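Putative glutathione S-transferase (PDB 3M1G) probably acts as a glutathione transferase of the Omega-like, ECM4-related group. Local coordinates at residues T293-I298 / P319-F324; F53-P56 / R61-L64; R182-P187 / E227-T232. All blocks are in the same frame, centred on the assembly; numbering follows the deposited sequence. Where two conformers were deposited one is given.

Contact 1. Residues T293-I298 / P319-F324; sequences TDFTEI and PDLSGF
Phe295, Leu321 and Phe324 form a small buried apolar cluster that fastens the loop after helix 295-305 back onto the first turn of that helix, in the all-helical C-terminal half of the glutathione transferase fold. Phe295 provides the shared surface. Its CG lies beside the backbone N and anti to the carbonyl carbon (chi1 -73°), which carries the ring toward the 319-324 segment. Leu321 covers one face with a single methyl group: CD1 is a CH-pi partner 4.0 Å from the centroid of the Phe295 ring, and its nearest atom there is Phe295 CG at 3.6 Å. Thr293 CG2 lies over the opposite face, displaced toward the rim, and so clamps the ring from within its own segment. The far end of Phe295 serves Phe324, whose ring receives Phe295 CZ over one face, with CZ 3.7 Å from Phe324 CE2. The two ring planes are inclined at 44°, an oblique pairing that is neither a stack nor an edge-to-face contact. Further aromatic company for Phe324 comes from Trp277 and Phe284, while Val253 of helix 243-253 touches both phenylalanines. Two carboxylate oxygens bond locally. Asp294 is the N-cap of helix 295-305, its OD1 accepting from Glu297 N at 3.1 Å, and Asp320 OD1 accepts from Ser322 N in an Asx turn. The example illustrates a division of labour: an N-cap in one segment and an Asx turn in the other hold local backbone, whereas the attachment between the segments rests on apolar contact between buried side chains.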
ATOM      1  N   THR A 293      16.427 -13.780  -2.918  1.00 20.73           N
ATOM      2  CA  THR A 293      15.100 -13.167  -2.763  1.00 21.04           C
ATOM      3  C   THR A 293      14.345 -13.284  -4.089  1.00 21.32           C
ATOM      4  O   THR A 293      14.754 -12.669  -5.090  1.00 20.87           O
ATOM      5  CB  THR A 293      15.215 -11.696  -2.353  1.00 22.18           C
ATOM      6  OG1 THR A 293      15.957 -11.602  -1.135  1.00 20.69           O
ATOM      7  CG2 THR A 293      13.814 -11.036  -2.147  1.00 19.68           C
ATOM      8  N   ASP A 294      13.289 -14.099  -4.091  1.00 21.15           N
ATOM      9  CA  ASP A 294      12.443 -14.297  -5.274  1.00 21.75           C
ATOM     10  C   ASP A 294      11.093 -13.617  -5.033  1.00 21.91           C
ATOM     11  O   ASP A 294      10.215 -14.155  -4.333  1.00 21.69           O
ATOM     12  CB  ASP A 294      12.276 -15.790  -5.582  1.00 20.98           C
ATOM     13  CG  ASP A 294      11.558 -16.056  -6.927  1.00 24.51           C
ATOM     14  OD1 ASP A 294      10.660 -15.265  -7.261  1.00 24.35           O
ATOM     15  OD2 ASP A 294      11.901 -17.069  -7.621  1.00 25.13           O
ATOM     16  N   PHE A 295      10.943 -12.426  -5.599  1.00 21.90           N
ATOM     17  CA  PHE A 295       9.757 -11.608  -5.326  1.00 22.18           C
ATOM     18  C   PHE A 295       8.478 -12.236  -5.875  1.00 22.69           C
ATOM     19  O   PHE A 295       7.418 -12.105  -5.265  1.00 23.58           O
ATOM     20  CB  PHE A 295       9.931 -10.194  -5.861  1.00 21.83           C
ATOM     21  CG  PHE A 295      10.891  -9.359  -5.067  1.00 20.69           C
ATOM     22  CD1 PHE A 295      10.543  -8.880  -3.831  1.00 20.90           C
ATOM     23  CD2 PHE A 295      12.137  -9.031  -5.580  1.00 19.49           C
ATOM     24  CE1 PHE A 295      11.409  -8.085  -3.116  1.00 19.78           C
ATOM     25  CE2 PHE A 295      13.003  -8.259  -4.885  1.00 19.79           C
ATOM     26  CZ  PHE A 295      12.638  -7.770  -3.632  1.00 22.28           C
ATOM     27  N   THR A 296       8.583 -12.950  -6.993  1.00 23.35           N
ATOM     28  CA  THR A 296       7.420 -13.634  -7.572  1.00 23.58           C
ATOM     29  C   THR A 296       6.899 -14.727  -6.670  1.00 23.33           C
ATOM     30  O   THR A 296       5.704 -14.808  -6.447  1.00 22.00           O
ATOM     31  CB  THR A 296       7.729 -14.196  -8.968  1.00 23.12           C
ATOM     32  OG1 THR A 296       8.092 -13.106  -9.815  1.00 22.37           O
ATOM     33  CG2 THR A 296       6.516 -14.941  -9.582  1.00 25.52           C
ATOM     34  N   GLU A 297       7.794 -15.568  -6.129  1.00 23.96           N
ATOM     35  CA  GLU A 297       7.346 -16.655  -5.268  1.00 24.00           C
ATOM     36  C   GLU A 297       6.871 -16.122  -3.945  1.00 22.83           C
ATOM     37  O   GLU A 297       5.931 -16.661  -3.372  1.00 24.44           O
ATOM     38  CB  GLU A 297       8.438 -17.719  -5.066  1.00 24.97           C
ATOM     39  CG  GLU A 297       8.641 -18.501  -6.348  1.00 29.42           C
ATOM     40  CD  GLU A 297       9.411 -19.790  -6.209  1.00 34.82           C
ATOM     41  OE1 GLU A 297       9.717 -20.205  -5.080  1.00 37.04           O
ATOM     42  OE2 GLU A 297       9.678 -20.414  -7.266  1.00 40.03           O
ATOM     43  N   ILE A 298       7.489 -15.072  -3.446  1.00 21.40           N
ATOM     44  CA  ILE A 298       6.974 -14.417  -2.222  1.00 21.70           C
ATOM     45  C   ILE A 298       5.505 -13.956  -2.449  1.00 22.03           C
ATOM     46  O   ILE A 298       4.602 -14.380  -1.714  1.00 22.38           O
ATOM     47  CB  ILE A 298       7.885 -13.238  -1.803  1.00 21.78           C
ATOM     48  CG1 ILE A 298       9.230 -13.755  -1.271  1.00 23.02           C
ATOM     49  CG2 ILE A 298       7.196 -12.278  -0.774  1.00 20.68           C
ATOM     50  CD1 ILE A 298      10.312 -12.674  -1.192  1.00 20.66           C
ATOM     51  N   PRO A 319       4.047  -3.719  -5.864  1.00 21.02           N
ATOM     52  CA  PRO A 319       4.615  -2.427  -6.145  1.00 21.71           C
ATOM     53  C   PRO A 319       5.742  -2.477  -7.177  1.00 22.00           C
ATOM     54  O   PRO A 319       6.300  -3.543  -7.465  1.00 22.94           O
ATOM     55  CB  PRO A 319       5.200  -1.997  -4.793  1.00 21.05           C
ATOM     56  CG  PRO A 319       5.621  -3.304  -4.188  1.00 22.28           C
ATOM     57  CD  PRO A 319       4.523  -4.262  -4.576  1.00 21.86           C
ATOM     58  N   ASP A 320       6.101  -1.313  -7.686  1.00 22.07           N
ATOM     59  CA  ASP A 320       7.325  -1.193  -8.459  1.00 24.18           C
ATOM     60  C   ASP A 320       8.531  -1.469  -7.541  1.00 23.71           C
ATOM     61  O   ASP A 320       8.720  -0.804  -6.521  1.00 23.89           O
ATOM     62  CB  ASP A 320       7.420   0.185  -9.068  1.00 25.23           C
ATOM     63  CG  ASP A 320       8.794   0.476  -9.691  1.00 29.40           C
ATOM     64  OD1 ASP A 320       9.462  -0.438 -10.161  1.00 28.19           O
ATOM     65  OD2 ASP A 320       9.189   1.661  -9.684  1.00 35.58           O
ATOM     66  N   LEU A 321       9.334  -2.448  -7.905  1.00 23.67           N
ATOM     67  CA  LEU A 321      10.465  -2.881  -7.054  1.00 23.72           C
ATOM     68  C   LEU A 321      11.817  -2.317  -7.498  1.00 23.72           C
ATOM     69  O   LEU A 321      12.879  -2.623  -6.884  1.00 23.46           O
ATOM     70  CB  LEU A 321      10.524  -4.417  -7.076  1.00 24.06           C
ATOM     71  CG  LEU A 321       9.333  -5.191  -6.514  1.00 23.82           C
ATOM     72  CD1 LEU A 321       9.414  -6.693  -6.906  1.00 25.53           C
ATOM     73  CD2 LEU A 321       9.202  -4.980  -5.008  1.00 23.44           C
ATOM     74  N   SER A 322      11.808  -1.491  -8.538  1.00 22.97           N
ATOM     75  CA  SER A 322      13.035  -1.090  -9.177  1.00 24.11           C
ATOM     76  C   SER A 322      13.938  -0.297  -8.217  1.00 24.55           C
ATOM     77  O   SER A 322      15.149  -0.298  -8.368  1.00 25.38           O
ATOM     78  CB  SER A 322      12.752  -0.323 -10.483  1.00 24.69           C
ATOM     79  OG  SER A 322      12.165   0.926 -10.180  1.00 25.61           O
ATOM     80  N   GLY A 323      13.359   0.316  -7.187  1.00 24.34           N
ATOM     81  CA  GLY A 323      14.115   1.040  -6.177  1.00 23.94           C
ATOM     82  C   GLY A 323      15.144   0.246  -5.390  1.00 24.80           C
ATOM     83  O   GLY A 323      16.070   0.830  -4.864  1.00 23.48           O
ATOM     84  N   PHE A 324      14.960  -1.078  -5.293  1.00 25.34           N
ATOM     85  CA  PHE A 324      15.852  -1.948  -4.545  1.00 25.14           C
ATOM     86  C   PHE A 324      17.300  -1.868  -5.047  1.00 25.78           C
ATOM     87  O   PHE A 324      18.214  -2.123  -4.284  1.00 25.58           O
ATOM     88  CB  PHE A 324      15.389  -3.423  -4.585  1.00 24.62           C
ATOM     89  CG  PHE A 324      14.437  -3.795  -3.487  1.00 23.29           C
ATOM     90  CD1 PHE A 324      14.879  -4.029  -2.207  1.00 26.18           C
ATOM     91  CD2 PHE A 324      13.085  -3.836  -3.723  1.00 25.04           C
ATOM     92  CE1 PHE A 324      14.001  -4.373  -1.208  1.00 25.94           C
ATOM     93  CE2 PHE A 324      12.185  -4.176  -2.704  1.00 25.96           C
ATOM     94  CZ  PHE A 324      12.638  -4.442  -1.468  1.00 25.00           C
TER

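Contact 2. Residues F53-P56 / R61-L64; sequences FHWP and RYRL
Trp55 and Pro56 meet Arg61 and Tyr62 in a buried side-chain contact between two different sheets. Strand 53-56 is the middle strand of a small three-stranded sheet in the N-terminal extension, and strand 62-66 belongs to the four-stranded mixed sheet of the thioredoxin-like domain, where it leads through helix 71-83 to the parallel strand 90-93 in a beta-alpha-beta crossover. The backbones stay well apart, and long side chains bridge the interval. Arg61 has its CG anti to the backbone N and remains extended as far as NE, long enough to bring its guanidinium across the proline and the indole. NH1 of Arg61 comes to 3.3 Å from Pro56 CG, and its NH2 lies 3.9 Å from Trp55 CE3, with the guanidinium and indole planes 68° apart. The charge is answered nearby, since Glu58 forms a salt bridge with NH1 and Glu143 another with NE. The aliphatic part of Arg61 also contributes: its CG sits over the centre of one face of the Tyr62 ring. Trp55 CE3 approaches that ring at its edge, 3.9 Å from Tyr62 CE1, while the indole NE1 is hydrogen-bonded to Asp33. Ile35 of the neighbouring strand 34-36 also touches Tyr62. One polar link joins the two segments: the Tyr62 hydroxyl donates to the backbone carbonyl of Pro56, OH to O 2.7 Å, meeting the oxygen at a C=O...donor angle of 140° and tilted 23° from the carbonyl plane.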
ATOM      1  N   PHE A  53      18.748 -34.507  21.498  1.00 21.33           N
ATOM      2  CA  PHE A  53      19.928 -35.212  21.027  1.00 20.22           C
ATOM      3  C   PHE A  53      20.817 -34.265  20.264  1.00 20.35           C
ATOM      4  O   PHE A  53      20.344 -33.328  19.634  1.00 20.77           O
ATOM      5  CB  PHE A  53      19.540 -36.385  20.118  1.00 20.87           C
ATOM      6  CG  PHE A  53      18.861 -37.532  20.819  1.00 20.60           C
ATOM      7  CD1 PHE A  53      17.520 -37.466  21.171  1.00 21.67           C
ATOM      8  CD2 PHE A  53      19.545 -38.697  21.083  1.00 21.19           C
ATOM      9  CE1 PHE A  53      16.903 -38.553  21.800  1.00 19.96           C
ATOM     10  CE2 PHE A  53      18.935 -39.765  21.691  1.00 22.36           C
ATOM     11  CZ  PHE A  53      17.603 -39.687  22.057  1.00 21.34           C
ATOM     12  N   HIS A  54      22.117 -34.509  20.323  1.00 20.10           N
ATOM     13  CA  HIS A  54      23.098 -33.743  19.548  1.00 20.80           C
ATOM     14  C   HIS A  54      23.717 -34.632  18.467  1.00 20.90           C
ATOM     15  O   HIS A  54      24.155 -35.767  18.741  1.00 20.98           O
ATOM     16  CB  HIS A  54      24.199 -33.186  20.441  1.00 20.90           C
ATOM     17  CG  HIS A  54      23.774 -31.995  21.248  1.00 21.83           C
ATOM     18  ND1 HIS A  54      24.611 -31.380  22.152  1.00 21.67           N
ATOM     19  CD2 HIS A  54      22.580 -31.369  21.348  1.00 20.48           C
ATOM     20  CE1 HIS A  54      23.956 -30.393  22.735  1.00 22.12           C
ATOM     21  NE2 HIS A  54      22.723 -30.368  22.272  1.00 22.86           N
ATOM     22  N   TRP A  55      23.704 -34.107  17.247  1.00 20.31           N
ATOM     23  CA  TRP A  55      24.185 -34.767  16.062  1.00 20.60           C
ATOM     24  C   TRP A  55      25.532 -34.112  15.667  1.00 19.44           C
ATOM     25  O   TRP A  55      25.801 -33.005  16.074  1.00 19.89           O
ATOM     26  CB  TRP A  55      23.195 -34.575  14.920  1.00 19.65           C
ATOM     27  CG  TRP A  55      21.828 -35.096  15.117  1.00 21.52           C
ATOM     28  CD1 TRP A  55      20.922 -34.715  16.083  1.00 23.03           C
ATOM     29  CD2 TRP A  55      21.155 -36.089  14.316  1.00 21.79           C
ATOM     30  NE1 TRP A  55      19.745 -35.398  15.915  1.00 20.88           N
ATOM     31  CE2 TRP A  55      19.854 -36.242  14.841  1.00 21.97           C
ATOM     32  CE3 TRP A  55      21.518 -36.835  13.194  1.00 21.42           C
ATOM     33  CZ2 TRP A  55      18.909 -37.140  14.288  1.00 23.11           C
ATOM     34  CZ3 TRP A  55      20.591 -37.694  12.636  1.00 23.38           C
ATOM     35  CH2 TRP A  55      19.290 -37.846  13.194  1.00 22.13           C
ATOM     36  N   PRO A  56      26.352 -34.808  14.877  1.00 18.81           N
ATOM     37  CA  PRO A  56      27.660 -34.313  14.501  1.00 18.93           C
ATOM     38  C   PRO A  56      27.659 -33.461  13.261  1.00 19.06           C
ATOM     39  O   PRO A  56      26.989 -33.807  12.283  1.00 19.14           O
ATOM     40  CB  PRO A  56      28.461 -35.598  14.255  1.00 18.81           C
ATOM     41  CG  PRO A  56      27.446 -36.550  13.750  1.00 20.71           C
ATOM     42  CD  PRO A  56      26.183 -36.234  14.523  1.00 18.01           C
ATOM     43  N   ARG A  61      25.846 -35.010   4.906  1.00 20.00           N
ATOM     44  CA  ARG A  61      24.892 -35.815   5.680  1.00 20.10           C
ATOM     45  C   ARG A  61      23.487 -35.167   5.750  1.00 19.86           C
ATOM     46  O   ARG A  61      22.483 -35.881   5.807  1.00 19.02           O
ATOM     47  CB  ARG A  61      25.398 -36.062   7.098  1.00 20.35           C
ATOM     48  CG  ARG A  61      24.524 -37.033   7.934  1.00 20.16           C
ATOM     49  CD  ARG A  61      25.225 -37.453   9.212  1.00 20.81           C
ATOM     50  NE  ARG A  61      24.386 -38.296  10.082  1.00 20.72           N
ATOM     51  CZ  ARG A  61      24.809 -38.882  11.199  1.00 22.60           C
ATOM     52  NH1 ARG A  61      26.072 -38.725  11.633  1.00 22.75           N
ATOM     53  NH2 ARG A  61      23.973 -39.606  11.922  1.00 23.56           N
ATOM     54  N   TYR A  62      23.442 -33.846   5.753  1.00 19.30           N
ATOM     55  CA  TYR A  62      22.207 -33.115   6.023  1.00 20.14           C
ATOM     56  C   TYR A  62      21.754 -32.226   4.868  1.00 21.51           C
ATOM     57  O   TYR A  62      22.570 -31.730   4.056  1.00 20.60           O
ATOM     58  CB  TYR A  62      22.376 -32.237   7.269  1.00 19.60           C
ATOM     59  CG  TYR A  62      22.958 -32.941   8.448  1.00 19.55           C
ATOM     60  CD1 TYR A  62      22.194 -33.831   9.195  1.00 20.57           C
ATOM     61  CD2 TYR A  62      24.315 -32.759   8.795  1.00 19.95           C
ATOM     62  CE1 TYR A  62      22.724 -34.480  10.270  1.00 21.09           C
ATOM     63  CE2 TYR A  62      24.865 -33.395   9.860  1.00 18.79           C
ATOM     64  CZ  TYR A  62      24.086 -34.275  10.601  1.00 22.04           C
ATOM     65  OH  TYR A  62      24.630 -34.919  11.688  1.00 20.04           O
ATOM     66  N   ARG A  63      20.435 -32.001   4.821  1.00 22.63           N
ATOM     67  CA  ARG A  63      19.806 -31.140   3.825  1.00 22.75           C
ATOM     68  C   ARG A  63      19.001 -30.055   4.519  1.00 22.70           C
ATOM     69  O   ARG A  63      18.257 -30.334   5.467  1.00 21.37           O
ATOM     70  CB  ARG A  63      18.873 -31.974   2.924  1.00 23.75           C
ATOM     71  CG  ARG A  63      18.034 -31.161   1.933  1.00 26.45           C
ATOM     72  CD  ARG A  63      17.183 -32.080   1.041  1.00 30.06           C
ATOM     73  NE  ARG A  63      18.094 -32.782   0.167  1.00 39.62           N
ATOM     74  CZ  ARG A  63      18.340 -32.452  -1.098  1.00 45.54           C
ATOM     75  NH1 ARG A  63      17.667 -31.482  -1.710  1.00 47.18           N
ATOM     76  NH2 ARG A  63      19.234 -33.159  -1.774  1.00 50.46           N
ATOM     77  N   LEU A  64      19.168 -28.814   4.048  1.00 22.05           N
ATOM     78  CA  LEU A  64      18.323 -27.717   4.480  1.00 22.05           C
ATOM     79  C   LEU A  64      17.073 -27.698   3.597  1.00 21.72           C
ATOM     80  O   LEU A  64      17.166 -27.612   2.376  1.00 21.08           O
ATOM     81  CB  LEU A  64      19.048 -26.376   4.390  1.00 21.54           C
ATOM     82  CG  LEU A  64      18.247 -25.129   4.762  1.00 21.39           C
ATOM     83  CD1 LEU A  64      17.852 -25.160   6.255  1.00 20.60           C
ATOM     84  CD2 LEU A  64      19.078 -23.850   4.406  1.00 19.65           C
TER

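Contact 3. Residues R182-P187 / E227-T232; sequences REEMAP and EDRLST
Glu184 and Arg229 reach toward each other from opposite directions and, in one of the two deposited conformers of Glu184, make a surface salt bridge between helix 182-197 and the C-terminal end of helix 209-229. All of its tightness is concentrated in one pair of atoms. Arg229 NH2 donates to Glu184 OE2 at 2.9 Å, with an almost straight N-H...acceptor angle of 178°. The oxygen lies exactly in the guanidinium plane but is itself met from above the plane of its carboxylate; the two flat groups are turned 66° from one another. The second nitrogen, Arg229 NH1, stays 3.7 Å from the same Glu184 OE2, and the bridge is therefore single rather than two-pronged. Each side chain has CG anti to its own backbone N; Glu184 is extended beyond CG and Arg229 as far as NE, where the chain turns, and this reach spans the interval between the helices. The arginine side is the firmer: its NE is hydrogen-bonded to Leu236 O. The glutamate side is looser, an exposed residue whose second conformer makes the bridge less certain. Met237, in a loop, touches both partners. Beneath this polar surface, Met185, present as selenomethionine, packs on helix 243-253, while Leu230, just beyond Arg229, packs on helix 274-284, placing the bridge across the outside of the helical domain.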
ATOM      1  N   ARG A 182      27.023 -10.460  21.552  1.00 27.32           N
ATOM      2  CA  ARG A 182      25.927 -11.428  21.767  1.00 27.40           C
ATOM      3  C   ARG A 182      24.941 -10.990  22.854  1.00 27.39           C
ATOM      4  O   ARG A 182      23.718 -11.136  22.700  1.00 25.28           O
ATOM      5  CB  ARG A 182      26.455 -12.828  22.099  1.00 27.45           C
ATOM      6  CG  ARG A 182      27.120 -13.505  20.928  1.00 26.89           C
ATOM      7  CD  ARG A 182      27.662 -14.905  21.253  1.00 25.87           C
ATOM      8  NE  ARG A 182      28.627 -15.231  20.221  1.00 24.05           N
ATOM      9  CZ  ARG A 182      29.609 -16.118  20.314  1.00 24.75           C
ATOM     10  NH1 ARG A 182      29.756 -16.836  21.404  1.00 27.62           N
ATOM     11  NH2 ARG A 182      30.471 -16.273  19.305  1.00 21.84           N
ATOM     12  N   GLU A 183      25.484 -10.445  23.931  1.00 27.64           N
ATOM     13  CA  GLU A 183      24.675  -9.951  25.041  1.00 28.43           C
ATOM     14  C   GLU A 183      23.762  -8.809  24.670  1.00 26.54           C
ATOM     15  O   GLU A 183      22.618  -8.845  25.019  1.00 25.56           O
ATOM     16  CB  GLU A 183      25.537  -9.466  26.222  1.00 29.84           C
ATOM     17  CG  GLU A 183      25.711 -10.492  27.264  1.00 35.36           C
ATOM     18  CD  GLU A 183      26.226  -9.931  28.626  1.00 40.81           C
ATOM     19  OE1 GLU A 183      26.849 -10.740  29.318  1.00 46.99           O
ATOM     20  OE2 GLU A 183      26.007  -8.746  29.007  1.00 43.45           O
ATOM     21  N   GLU A 184      24.272  -7.757  24.042  1.00 26.55           N
ATOM     22  CA  GLU A 184      23.401  -6.640  23.598  0.50 25.70           C
ATOM     23  C   GLU A 184      22.490  -7.089  22.470  1.00 25.10           C
ATOM     24  O   GLU A 184      21.420  -6.565  22.319  1.00 23.82           O
ATOM     25  CB  GLU A 184      24.161  -5.384  23.129  0.50 26.15           C
ATOM     26  CG  GLU A 184      23.211  -4.161  22.768  0.50 25.62           C
ATOM     27  CD  GLU A 184      23.854  -3.116  21.841  0.50 26.18           C
ATOM     28  OE1 GLU A 184      25.075  -3.187  21.599  0.50 25.65           O
ATOM     29  OE2 GLU A 184      23.129  -2.223  21.345  0.50 22.96           O
HETATM   30  N   MSE A 185      22.908  -8.079  21.689  1.00 24.61           N
HETATM   31  CA  MSE A 185      22.102  -8.512  20.546  1.00 24.16           C
HETATM   32  C   MSE A 185      20.815  -9.222  20.986  1.00 24.45           C
HETATM   33  O   MSE A 185      19.775  -9.144  20.291  1.00 24.24           O
HETATM   34  CB  MSE A 185      22.905  -9.426  19.617  1.00 24.39           C
HETATM   35  CG  MSE A 185      22.429  -9.422  18.197  1.00 23.85           C
HETATM   36 SE   MSE A 185      23.418 -10.588  16.956  0.80 20.85          SE
HETATM   37  CE  MSE A 185      25.246  -9.976  17.342  1.00 17.48           C
ATOM     38  N   ALA A 186      20.866  -9.915  22.127  1.00 23.67           N
ATOM     39  CA  ALA A 186      19.753 -10.763  22.493  1.00 23.80           C
ATOM     40  C   ALA A 186      18.446  -9.955  22.630  1.00 23.94           C
ATOM     41  O   ALA A 186      17.442 -10.318  22.016  1.00 22.97           O
ATOM     42  CB  ALA A 186      20.057 -11.638  23.800  1.00 22.85           C
ATOM     43  N   PRO A 187      18.440  -8.864  23.417  1.00 24.83           N
ATOM     44  CA  PRO A 187      17.151  -8.162  23.507  1.00 24.50           C
ATOM     45  C   PRO A 187      16.685  -7.476  22.216  1.00 23.72           C
ATOM     46  O   PRO A 187      15.477  -7.402  21.958  1.00 23.46           O
ATOM     47  CB  PRO A 187      17.374  -7.117  24.613  1.00 25.89           C
ATOM     48  CG  PRO A 187      18.844  -7.088  24.854  1.00 27.15           C
ATOM     49  CD  PRO A 187      19.373  -8.432  24.465  1.00 25.08           C
ATOM     50  N   GLU A 227      13.863   2.653  12.933  1.00 22.61           N
ATOM     51  CA  GLU A 227      14.194   3.791  12.079  1.00 22.74           C
ATOM     52  C   GLU A 227      15.151   4.726  12.848  1.00 24.14           C
ATOM     53  O   GLU A 227      16.155   5.222  12.308  1.00 23.85           O
ATOM     54  CB  GLU A 227      12.909   4.507  11.658  1.00 23.03           C
ATOM     55  CG  GLU A 227      13.108   5.846  10.975  1.00 22.66           C
ATOM     56  CD  GLU A 227      13.651   5.698   9.578  1.00 24.43           C
ATOM     57  OE1 GLU A 227      13.573   4.563   9.035  1.00 25.17           O
ATOM     58  OE2 GLU A 227      14.146   6.715   9.031  1.00 25.54           O
ATOM     59  N   ASP A 228      14.858   4.937  14.119  1.00 24.49           N
ATOM     60  CA  ASP A 228      15.730   5.756  14.958  1.00 25.08           C
ATOM     61  C   ASP A 228      17.049   5.060  15.317  1.00 24.70           C
ATOM     62  O   ASP A 228      18.098   5.693  15.337  1.00 25.72           O
ATOM     63  CB  ASP A 228      15.006   6.149  16.240  1.00 25.82           C
ATOM     64  CG  ASP A 228      15.855   7.065  17.146  1.00 28.41           C
ATOM     65  OD1 ASP A 228      16.162   8.208  16.764  1.00 32.46           O
ATOM     66  OD2 ASP A 228      16.241   6.619  18.223  1.00 32.57           O
ATOM     67  N   ARG A 229      17.021   3.760  15.606  1.00 23.82           N
ATOM     68  CA  ARG A 229      18.254   3.048  15.899  1.00 22.56           C
ATOM     69  C   ARG A 229      19.241   3.109  14.711  1.00 22.40           C
ATOM     70  O   ARG A 229      20.460   3.245  14.886  1.00 22.39           O
ATOM     71  CB  ARG A 229      17.947   1.582  16.245  1.00 23.18           C
ATOM     72  CG  ARG A 229      19.135   0.822  16.772  1.00 22.67           C
ATOM     73  CD  ARG A 229      18.808  -0.592  17.157  1.00 24.82           C
ATOM     74  NE  ARG A 229      20.034  -1.318  17.460  1.00 22.38           N
ATOM     75  CZ  ARG A 229      20.628  -1.359  18.650  1.00 23.19           C
ATOM     76  NH1 ARG A 229      20.099  -0.754  19.704  1.00 20.20           N
ATOM     77  NH2 ARG A 229      21.760  -2.038  18.777  1.00 22.73           N
ATOM     78  N   LEU A 230      18.707   2.970  13.512  1.00 21.34           N
ATOM     79  CA  LEU A 230      19.502   2.929  12.282  1.00 20.91           C
ATOM     80  C   LEU A 230      19.815   4.327  11.735  1.00 21.97           C
ATOM     81  O   LEU A 230      20.462   4.446  10.703  1.00 21.93           O
ATOM     82  CB  LEU A 230      18.778   2.078  11.225  1.00 20.70           C
ATOM     83  CG  LEU A 230      18.722   0.572  11.504  1.00 21.27           C
ATOM     84  CD1 LEU A 230      17.713  -0.140  10.594  1.00 20.39           C
ATOM     85  CD2 LEU A 230      20.118  -0.030  11.351  1.00 18.57           C
ATOM     86  N   SER A 231      19.413   5.377  12.442  1.00 22.18           N
ATOM     87  CA  SER A 231      19.861   6.711  12.064  1.00 23.96           C
ATOM     88  C   SER A 231      21.322   6.964  12.463  1.00 23.94           C
ATOM     89  O   SER A 231      21.980   7.798  11.845  1.00 24.57           O
ATOM     90  CB  SER A 231      18.953   7.805  12.669  1.00 23.48           C
ATOM     91  OG  SER A 231      19.205   7.877  14.070  1.00 25.98           O
ATOM     92  N   THR A 232      21.831   6.269  13.481  1.00 24.23           N
ATOM     93  CA  THR A 232      23.210   6.482  13.915  1.00 24.22           C
ATOM     94  C   THR A 232      24.147   5.261  13.774  1.00 24.33           C
ATOM     95  O   THR A 232      25.304   5.348  14.111  1.00 24.79           O
ATOM     96  CB  THR A 232      23.253   6.946  15.368  1.00 24.68           C
ATOM     97  OG1 THR A 232      22.681   5.935  16.208  1.00 25.86           O
ATOM     98  CG2 THR A 232      22.520   8.316  15.558  1.00 24.11           C
TER

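In the fold
From the N terminus the three contacts come in series, none nesting within or crossing another. Contact 2 closes first, over a connection of only four residues, and joins the sheet of the N-terminal extension to the thioredoxin-like domain. Contact 3 follows in the helical domain, where 39 mostly helical residues separate its segments, and ties the start of one long helix to the end of another. Contact 1 closes last, returning the chain after helix 295-305 to the beginning of that helix. Contacts 1 and 2 lie on opposite sides of the chain's centre, their own centres about 33 Å apart, and no two of the three touch.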